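Local coordinates for protein glucose-6-phosphate isomerase (Chlamydia trachomatis D/UW-3/CX, PDB 6OTU) that catalyses the reversible isomerization of glucose 6-phosphate to fructose 6-phosphate, at residues H108-R112 against A474-H478; P331-P337 against P374-V380. All blocks are in the same frame, centred on the assembly; numbering follows the deposited sequence.

From the N terminus the chain contributes strands 48-51 and 54-57 to the mixed sheet before it reaches 108-112, ahead of helix 122-148. It then builds the parallel five-stranded sheet, passes through helices 287-303 and 313-327, and enters strand 332-337. Contact 2 closes a short loop there: helix 345-357 carries the chain across to strand 375-377, which pairs alongside 332-337 at one edge of the mixed sheet within this chain. Contact 1 closes a far longer loop when helix 466-487 returns to 108-112, so contact 2 is nested inside it. Their centres lie about 21 Å apart, and helix 466-487 joins them: Glu477 and His478 serve contact 1, while Tyr476 packs on Val335 of contact 2.

Contact 1. Residues H108-R112 against A474-H478; sequences HTATR and AFYEH
Arg112 is turned to Glu477 by a first torsion that sets CG between the backbone N and the carbonyl carbon (chi1 62°) and by a bend at chi2, which folds the guanidinium back over Thr109, whereas Glu477 runs extended beyond CG (chi2 -177°) and reaches out from its helix. Both terminal nitrogens of Arg112 then grip one oxygen: NH2 donates to Glu477 OE1 at 2.8 Å, nearly along the C-O axis, and NH1 reaches the syn lone pair of the same OE1 at 3.2 Å in a more bent bond. Guanidinium and carboxylate are nearly coplanar, 22° apart. A water bridges the other carboxylate oxygen and the guanidinium, donating to Glu477 OE2 at 2.7 Å and accepting a weak bond from Arg112 NH1. The contact thus fastens the 108-112 segment to the long helix 466-487 inside the phosphoglucose isomerase fold, with helix 287-303 alongside: its Asp301 takes Arg112 NE in a salt bridge and His478 NE2 in a hydrogen bond. The His108 ring stands almost perpendicular to the Glu477 carboxylate, with CD2 3.3 Å from OE1, and stacks with Phe270. Thr109 CG2 meets the edge of the His478 ring at CE1, 3.5 Å away. A second water links His108 NE2 to His478 ND1, 3.0 Å from each, and donates weakly to Glu477 O.

Contact 2. Residues P331-P337 against P374-V380; sequences PTTAVIP and PIIWGDV
Trp377 lays one face of its indole over Ala334, whose CB stands 4.3 Å from the centroid of the five-membered ring, 25° off its normal, in a CH-pi contact. The two belong to neighbouring parallel strands of a beta-alpha-beta unit, 332-337 and 375-377, connected through helix 345-357, which carries Glu355, the probable proton donor of the active site. Trp377 CG lies between the backbone N and the carbonyl carbon (chi1 66°), and the indole turns back across the first strand; NE1 gives a weak hydrogen bond to Thr332 OG1 at the ring edge. On the same face, Thr332 CG2 packs against Ile375 CB at 3.8 Å. On the other face, Val335 CG2 meets Ile376 CG2 against helix 466-487, where Tyr476 touches Val335 and Phe480 touches Ile376. Four backbone bonds, Thr333 and Val335 donating to 374-380 and Ile375 and Trp377 to 331-337, pair Thr332 with Ile375 and Ala334 with Trp377. At the dimer interface, Ile375 packs on Trp377 of the second subunit. Extended, with positive phi, Gly378 brings CA to 3.5 Å from Val335 O in a CA-H...O contact. Beyond it, Asp379 OD1 turns its anti lone pair to Val380 N, 2.8 Å away.

Contact 1. Residues H108-R112 against A474-H478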
ATOM      1  N   HIS A 108     -16.522  20.448  -0.591  1.00 30.13           N
ATOM      2  CA  HIS A 108     -16.221  19.709   0.632  1.00 29.98           C
ATOM      3  C   HIS A 108     -15.778  20.638   1.773  1.00 38.63           C
ATOM      4  O   HIS A 108     -16.069  20.344   2.939  1.00 35.98           O
ATOM      5  CB  HIS A 108     -15.176  18.626   0.362  1.00 29.37           C
ATOM      6  CG  HIS A 108     -13.965  19.118  -0.367  1.00 33.78           C
ATOM      7  ND1 HIS A 108     -13.958  19.353  -1.726  1.00 33.42           N
ATOM      8  CD2 HIS A 108     -12.720  19.413   0.073  1.00 30.60           C
ATOM      9  CE1 HIS A 108     -12.760  19.774  -2.089  1.00 32.12           C
ATOM     10  NE2 HIS A 108     -11.994  19.829  -1.014  1.00 31.78           N
ATOM     11  N   THR A 109     -15.135  21.782   1.471  1.00 35.24           N
ATOM     12  CA  THR A 109     -14.789  22.717   2.549  1.00 36.74           C
ATOM     13  C   THR A 109     -16.030  23.258   3.263  1.00 38.37           C
ATOM     14  O   THR A 109     -15.984  23.549   4.467  1.00 39.16           O
ATOM     15  CB  THR A 109     -13.939  23.891   2.030  1.00 31.25           C
ATOM     16  OG1 THR A 109     -14.612  24.575   0.969  1.00 35.05           O
ATOM     17  CG2 THR A 109     -12.569  23.415   1.548  1.00 34.41           C
ATOM     18  N   ALA A 110     -17.146  23.401   2.549  1.00 34.03           N
ATOM     19  CA  ALA A 110     -18.339  23.941   3.180  1.00 33.38           C
ATOM     20  C   ALA A 110     -18.966  22.958   4.174  1.00 40.05           C
ATOM     21  O   ALA A 110     -19.744  23.387   5.037  1.00 36.62           O
ATOM     22  CB  ALA A 110     -19.345  24.361   2.108  1.00 32.15           C
ATOM     23  N   THR A 111     -18.628  21.662   4.103  1.00 30.59           N
ATOM     24  CA  THR A 111     -19.178  20.707   5.064  1.00 32.25           C
ATOM     25  C   THR A 111     -18.607  20.874   6.467  1.00 35.42           C
ATOM     26  O   THR A 111     -19.179  20.324   7.418  1.00 37.65           O
ATOM     27  CB  THR A 111     -18.954  19.261   4.610  1.00 31.37           C
ATOM     28  OG1 THR A 111     -17.554  18.964   4.590  1.00 31.82           O
ATOM     29  CG2 THR A 111     -19.532  19.045   3.234  1.00 31.58           C
ATOM     30  N   ARG A 112     -17.494  21.613   6.623  1.00 36.42           N
ATOM     31  CA  ARG A 112     -16.975  21.957   7.941  1.00 30.36           C
ATOM     32  C   ARG A 112     -16.853  23.459   8.178  1.00 34.56           C
ATOM     33  O   ARG A 112     -16.555  23.865   9.311  1.00 33.44           O
ATOM     34  CB  ARG A 112     -15.603  21.288   8.183  1.00 34.55           C
ATOM     35  CG  ARG A 112     -14.464  21.702   7.219  1.00 35.79           C
ATOM     36  CD  ARG A 112     -14.356  20.740   6.015  1.00 34.97           C
ATOM     37  NE  ARG A 112     -13.081  20.876   5.308  1.00 31.84           N
ATOM     38  CZ  ARG A 112     -12.549  19.954   4.501  1.00 35.27           C
ATOM     39  NH1 ARG A 112     -13.176  18.801   4.257  1.00 28.86           N
ATOM     40  NH2 ARG A 112     -11.382  20.197   3.911  1.00 32.51           N
ATOM     41  N   ALA A 474      -7.387  17.710   5.704  1.00 30.62           N
ATOM     42  CA  ALA A 474      -7.602  18.901   4.889  1.00 30.76           C
ATOM     43  C   ALA A 474      -6.306  19.349   4.222  1.00 31.92           C
ATOM     44  O   ALA A 474      -6.320  19.836   3.084  1.00 33.82           O
ATOM     45  CB  ALA A 474      -8.192  20.042   5.743  1.00 33.57           C
ATOM     46  N   PHE A 475      -5.184  19.184   4.919  1.00 30.67           N
ATOM     47  CA  PHE A 475      -3.877  19.495   4.362  1.00 30.60           C
ATOM     48  C   PHE A 475      -3.662  18.828   3.015  1.00 40.86           C
ATOM     49  O   PHE A 475      -3.252  19.475   2.048  1.00 37.84           O
ATOM     50  CB  PHE A 475      -2.806  19.052   5.343  1.00 30.72           C
ATOM     51  CG  PHE A 475      -1.429  19.122   4.800  1.00 30.65           C
ATOM     52  CD1 PHE A 475      -0.781  20.344   4.680  1.00 36.11           C
ATOM     53  CD2 PHE A 475      -0.751  17.962   4.448  1.00 34.16           C
ATOM     54  CE1 PHE A 475       0.526  20.415   4.196  1.00 35.54           C
ATOM     55  CE2 PHE A 475       0.550  18.019   3.962  1.00 30.20           C
ATOM     56  CZ  PHE A 475       1.195  19.244   3.845  1.00 38.67           C
ATOM     57  N   TYR A 476      -3.921  17.519   2.942  1.00 29.66           N
ATOM     58  CA  TYR A 476      -3.667  16.788   1.710  1.00 41.90           C
ATOM     59  C   TYR A 476      -4.735  17.085   0.668  1.00 39.23           C
ATOM     60  O   TYR A 476      -4.430  17.157  -0.529  1.00 44.03           O
ATOM     61  CB  TYR A 476      -3.567  15.286   1.999  1.00 28.91           C
ATOM     62  CG  TYR A 476      -2.150  14.859   2.318  1.00 28.83           C
ATOM     63  CD1 TYR A 476      -1.210  14.733   1.304  1.00 28.64           C
ATOM     64  CD2 TYR A 476      -1.733  14.630   3.640  1.00 29.03           C
ATOM     65  CE1 TYR A 476       0.096  14.366   1.581  1.00 31.23           C
ATOM     66  CE2 TYR A 476      -0.425  14.269   3.928  1.00 29.03           C
ATOM     67  CZ  TYR A 476       0.487  14.133   2.889  1.00 33.46           C
ATOM     68  OH  TYR A 476       1.797  13.758   3.120  1.00 32.62           O
ATOM     69  N   GLU A 477      -5.986  17.274   1.097  1.00 38.31           N
ATOM     70  CA  GLU A 477      -7.023  17.695   0.157  1.00 38.95           C
ATOM     71  C   GLU A 477      -6.597  18.962  -0.572  1.00 36.94           C
ATOM     72  O   GLU A 477      -6.699  19.047  -1.796  1.00 29.76           O
ATOM     73  CB  GLU A 477      -8.362  17.906   0.876  1.00 29.86           C
ATOM     74  CG  GLU A 477      -8.959  16.609   1.419  1.00 35.54           C
ATOM     75  CD  GLU A 477     -10.316  16.793   2.077  1.00 42.61           C
ATOM     76  OE1 GLU A 477     -10.728  17.958   2.326  1.00 43.71           O
ATOM     77  OE2 GLU A 477     -10.986  15.762   2.328  1.00 42.22           O
ATOM     78  N   HIS A 478      -6.058  19.939   0.161  1.00 30.90           N
ATOM     79  CA  HIS A 478      -5.665  21.189  -0.481  1.00 33.38           C
ATOM     80  C   HIS A 478      -4.344  21.079  -1.237  1.00 35.93           C
ATOM     81  O   HIS A 478      -4.189  21.728  -2.281  1.00 35.34           O
ATOM     82  CB  HIS A 478      -5.622  22.301   0.563  1.00 31.35           C
ATOM     83  CG  HIS A 478      -6.971  22.576   1.129  1.00 35.97           C
ATOM     84  ND1 HIS A 478      -8.106  22.523   0.349  1.00 36.81           N
ATOM     85  CD2 HIS A 478      -7.387  22.829   2.389  1.00 35.26           C
ATOM     86  CE1 HIS A 478      -9.162  22.770   1.101  1.00 34.36           C
ATOM     87  NE2 HIS A 478      -8.753  22.963   2.342  1.00 36.22           N
TER
HETATM   88  O   HOH W   1      -9.202  20.605  -1.608  1.00 34.45           O
HETATM   89  O   HOH W   2     -13.330  15.603   3.737  1.00 34.17           O

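Contact 2. Residues P331-P337 against P374-V380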
ATOM      1  N   PRO A 331       8.728  10.166 -10.811  1.00 28.11           N
ATOM      2  CA  PRO A 331       7.333   9.806 -11.100  1.00 28.00           C
ATOM      3  C   PRO A 331       6.524   9.302  -9.904  1.00 33.55           C
ATOM      4  O   PRO A 331       5.332   9.013 -10.078  1.00 30.32           O
ATOM      5  CB  PRO A 331       7.482   8.705 -12.164  1.00 28.48           C
ATOM      6  CG  PRO A 331       8.806   8.040 -11.823  1.00 30.47           C
ATOM      7  CD  PRO A 331       9.687   9.123 -11.222  1.00 28.14           C
ATOM      8  N   THR A 332       7.096   9.176  -8.705  1.00 27.75           N
ATOM      9  CA  THR A 332       6.343   8.707  -7.546  1.00 30.01           C
ATOM     10  C   THR A 332       6.628   9.594  -6.343  1.00 28.77           C
ATOM     11  O   THR A 332       7.540  10.418  -6.361  1.00 33.82           O
ATOM     12  CB  THR A 332       6.650   7.240  -7.159  1.00 27.55           C
ATOM     13  OG1 THR A 332       7.885   7.163  -6.424  1.00 29.37           O
ATOM     14  CG2 THR A 332       6.698   6.319  -8.373  1.00 27.58           C
ATOM     15  N   THR A 333       5.803   9.416  -5.302  1.00 33.14           N
ATOM     16  CA  THR A 333       5.986   9.985  -3.971  1.00 38.08           C
ATOM     17  C   THR A 333       5.583   8.925  -2.957  1.00 36.49           C
ATOM     18  O   THR A 333       4.479   8.377  -3.045  1.00 30.57           O
ATOM     19  CB  THR A 333       5.129  11.249  -3.730  1.00 43.22           C
ATOM     20  OG1 THR A 333       5.392  12.227  -4.734  1.00 44.63           O
ATOM     21  CG2 THR A 333       5.470  11.866  -2.383  1.00 51.47           C
ATOM     22  N   ALA A 334       6.463   8.666  -1.990  1.00 32.69           N
ATOM     23  CA  ALA A 334       6.184   7.784  -0.860  1.00 27.69           C
ATOM     24  C   ALA A 334       5.769   8.607   0.355  1.00 33.61           C
ATOM     25  O   ALA A 334       6.524   9.479   0.813  1.00 30.85           O
ATOM     26  CB  ALA A 334       7.405   6.937  -0.507  1.00 27.82           C
ATOM     27  N   VAL A 335       4.598   8.309   0.897  1.00 27.73           N
ATOM     28  CA  VAL A 335       4.128   8.913   2.139  1.00 36.01           C
ATOM     29  C   VAL A 335       4.412   7.931   3.272  1.00 34.21           C
ATOM     30  O   VAL A 335       3.920   6.798   3.255  1.00 38.88           O
ATOM     31  CB  VAL A 335       2.633   9.273   2.058  1.00 36.86           C
ATOM     32  CG1 VAL A 335       2.224  10.122   3.245  1.00 30.90           C
ATOM     33  CG2 VAL A 335       2.317  10.008   0.731  1.00 35.55           C
ATOM     34  N   ILE A 336       5.203   8.358   4.254  1.00 35.84           N
ATOM     35  CA  ILE A 336       5.730   7.449   5.276  1.00 33.78           C
ATOM     36  C   ILE A 336       5.323   7.913   6.670  1.00 34.36           C
ATOM     37  O   ILE A 336       6.052   8.692   7.296  1.00 36.12           O
ATOM     38  CB  ILE A 336       7.264   7.333   5.181  1.00 33.05           C
ATOM     39  CG1 ILE A 336       7.701   6.912   3.767  1.00 28.40           C
ATOM     40  CG2 ILE A 336       7.807   6.383   6.246  1.00 28.88           C
ATOM     41  CD1 ILE A 336       7.200   5.521   3.331  1.00 28.28           C
ATOM     42  N   PRO A 337       4.178   7.481   7.197  1.00 39.74           N
ATOM     43  CA  PRO A 337       3.784   7.907   8.559  1.00 39.24           C
ATOM     44  C   PRO A 337       4.470   7.065   9.642  1.00 37.44           C
ATOM     45  O   PRO A 337       4.432   5.829   9.617  1.00 35.64           O
ATOM     46  CB  PRO A 337       2.254   7.721   8.574  1.00 30.83           C
ATOM     47  CG  PRO A 337       1.866   7.216   7.121  1.00 28.47           C
ATOM     48  CD  PRO A 337       3.134   6.694   6.506  1.00 28.44           C
ATOM     49  N   PRO A 374       1.740  11.891  -9.642  1.00 33.85           N
ATOM     50  CA  PRO A 374       2.652  10.754  -9.495  1.00 34.03           C
ATOM     51  C   PRO A 374       1.922   9.574  -8.862  1.00 37.30           C
ATOM     52  O   PRO A 374       0.783   9.692  -8.386  1.00 27.63           O
ATOM     53  CB  PRO A 374       3.754  11.296  -8.576  1.00 27.78           C
ATOM     54  CG  PRO A 374       3.078  12.377  -7.765  1.00 32.81           C
ATOM     55  CD  PRO A 374       1.941  12.926  -8.612  1.00 30.02           C
ATOM     56  N   ILE A 375       2.591   8.412  -8.889  1.00 30.89           N
ATOM     57  CA  ILE A 375       2.138   7.285  -8.083  1.00 27.46           C
ATOM     58  C   ILE A 375       2.310   7.654  -6.619  1.00 36.99           C
ATOM     59  O   ILE A 375       3.373   8.127  -6.197  1.00 32.40           O
ATOM     60  CB  ILE A 375       2.911   6.004  -8.423  1.00 38.35           C
ATOM     61  CG1 ILE A 375       2.998   5.781  -9.934  1.00 27.58           C
ATOM     62  CG2 ILE A 375       2.262   4.794  -7.758  1.00 32.92           C
ATOM     63  CD1 ILE A 375       1.691   5.656 -10.589  1.00 27.67           C
ATOM     64  N   ILE A 376       1.254   7.486  -5.844  1.00 36.07           N
ATOM     65  CA  ILE A 376       1.319   7.722  -4.411  1.00 33.32           C
ATOM     66  C   ILE A 376       1.278   6.356  -3.748  1.00 33.64           C
ATOM     67  O   ILE A 376       0.390   5.549  -4.034  1.00 31.11           O
ATOM     68  CB  ILE A 376       0.195   8.654  -3.937  1.00 36.60           C
ATOM     69  CG1 ILE A 376       0.383  10.039  -4.575  1.00 38.33           C
ATOM     70  CG2 ILE A 376       0.190   8.775  -2.412  1.00 38.72           C
ATOM     71  CD1 ILE A 376      -0.796  11.000  -4.387  1.00 38.00           C
ATOM     72  N   TRP A 377       2.286   6.074  -2.927  1.00 31.00           N
ATOM     73  CA  TRP A 377       2.435   4.783  -2.277  1.00 27.42           C
ATOM     74  C   TRP A 377       3.182   5.004  -0.968  1.00 32.55           C
ATOM     75  O   TRP A 377       3.644   6.106  -0.682  1.00 35.94           O
ATOM     76  CB  TRP A 377       3.174   3.805  -3.190  1.00 36.45           C
ATOM     77  CG  TRP A 377       4.578   4.208  -3.446  1.00 34.56           C
ATOM     78  CD1 TRP A 377       5.015   5.299  -4.159  1.00 37.09           C
ATOM     79  CD2 TRP A 377       5.749   3.549  -2.960  1.00 27.58           C
ATOM     80  NE1 TRP A 377       6.398   5.344  -4.155  1.00 27.51           N
ATOM     81  CE2 TRP A 377       6.870   4.278  -3.433  1.00 27.60           C
ATOM     82  CE3 TRP A 377       5.963   2.409  -2.174  1.00 27.71           C
ATOM     83  CZ2 TRP A 377       8.184   3.901  -3.142  1.00 33.96           C
ATOM     84  CZ3 TRP A 377       7.276   2.027  -1.892  1.00 27.87           C
ATOM     85  CH2 TRP A 377       8.368   2.774  -2.377  1.00 28.41           C
ATOM     86  N   GLY A 378       3.306   3.960  -0.173  1.00 33.01           N
ATOM     87  CA  GLY A 378       4.021   4.085   1.082  1.00 35.55           C
ATOM     88  C   GLY A 378       3.445   3.175   2.149  1.00 38.07           C
ATOM     89  O   GLY A 378       2.462   2.467   1.939  1.00 36.97           O
ATOM     90  N   ASP A 379       4.092   3.219   3.314  1.00 35.61           N
ATOM     91  CA  ASP A 379       3.696   2.447   4.484  1.00 33.56           C
ATOM     92  C   ASP A 379       4.356   3.084   5.700  1.00 30.71           C
ATOM     93  O   ASP A 379       5.080   4.077   5.579  1.00 37.52           O
ATOM     94  CB  ASP A 379       4.071   0.970   4.327  1.00 43.56           C
ATOM     95  CG  ASP A 379       3.045   0.036   4.952  1.00 49.52           C
ATOM     96  OD1 ASP A 379       2.516   0.361   6.039  1.00 49.98           O
ATOM     97  OD2 ASP A 379       2.761  -1.025   4.351  1.00 53.08           O
ATOM     98  N   VAL A 380       4.115   2.499   6.881  1.00 31.08           N
ATOM     99  CA  VAL A 380       4.505   3.156   8.129  1.00 32.14           C
ATOM    100  C   VAL A 380       5.975   2.890   8.450  1.00 29.33           C
ATOM    101  O   VAL A 380       6.584   1.912   8.010  1.00 33.50           O
ATOM    102  CB  VAL A 380       3.598   2.745   9.315  1.00 34.60           C
ATOM    103  CG1 VAL A 380       2.111   3.022   9.023  1.00 29.23           C
ATOM    104  CG2 VAL A 380       3.835   1.300   9.708  1.00 29.61           C
TER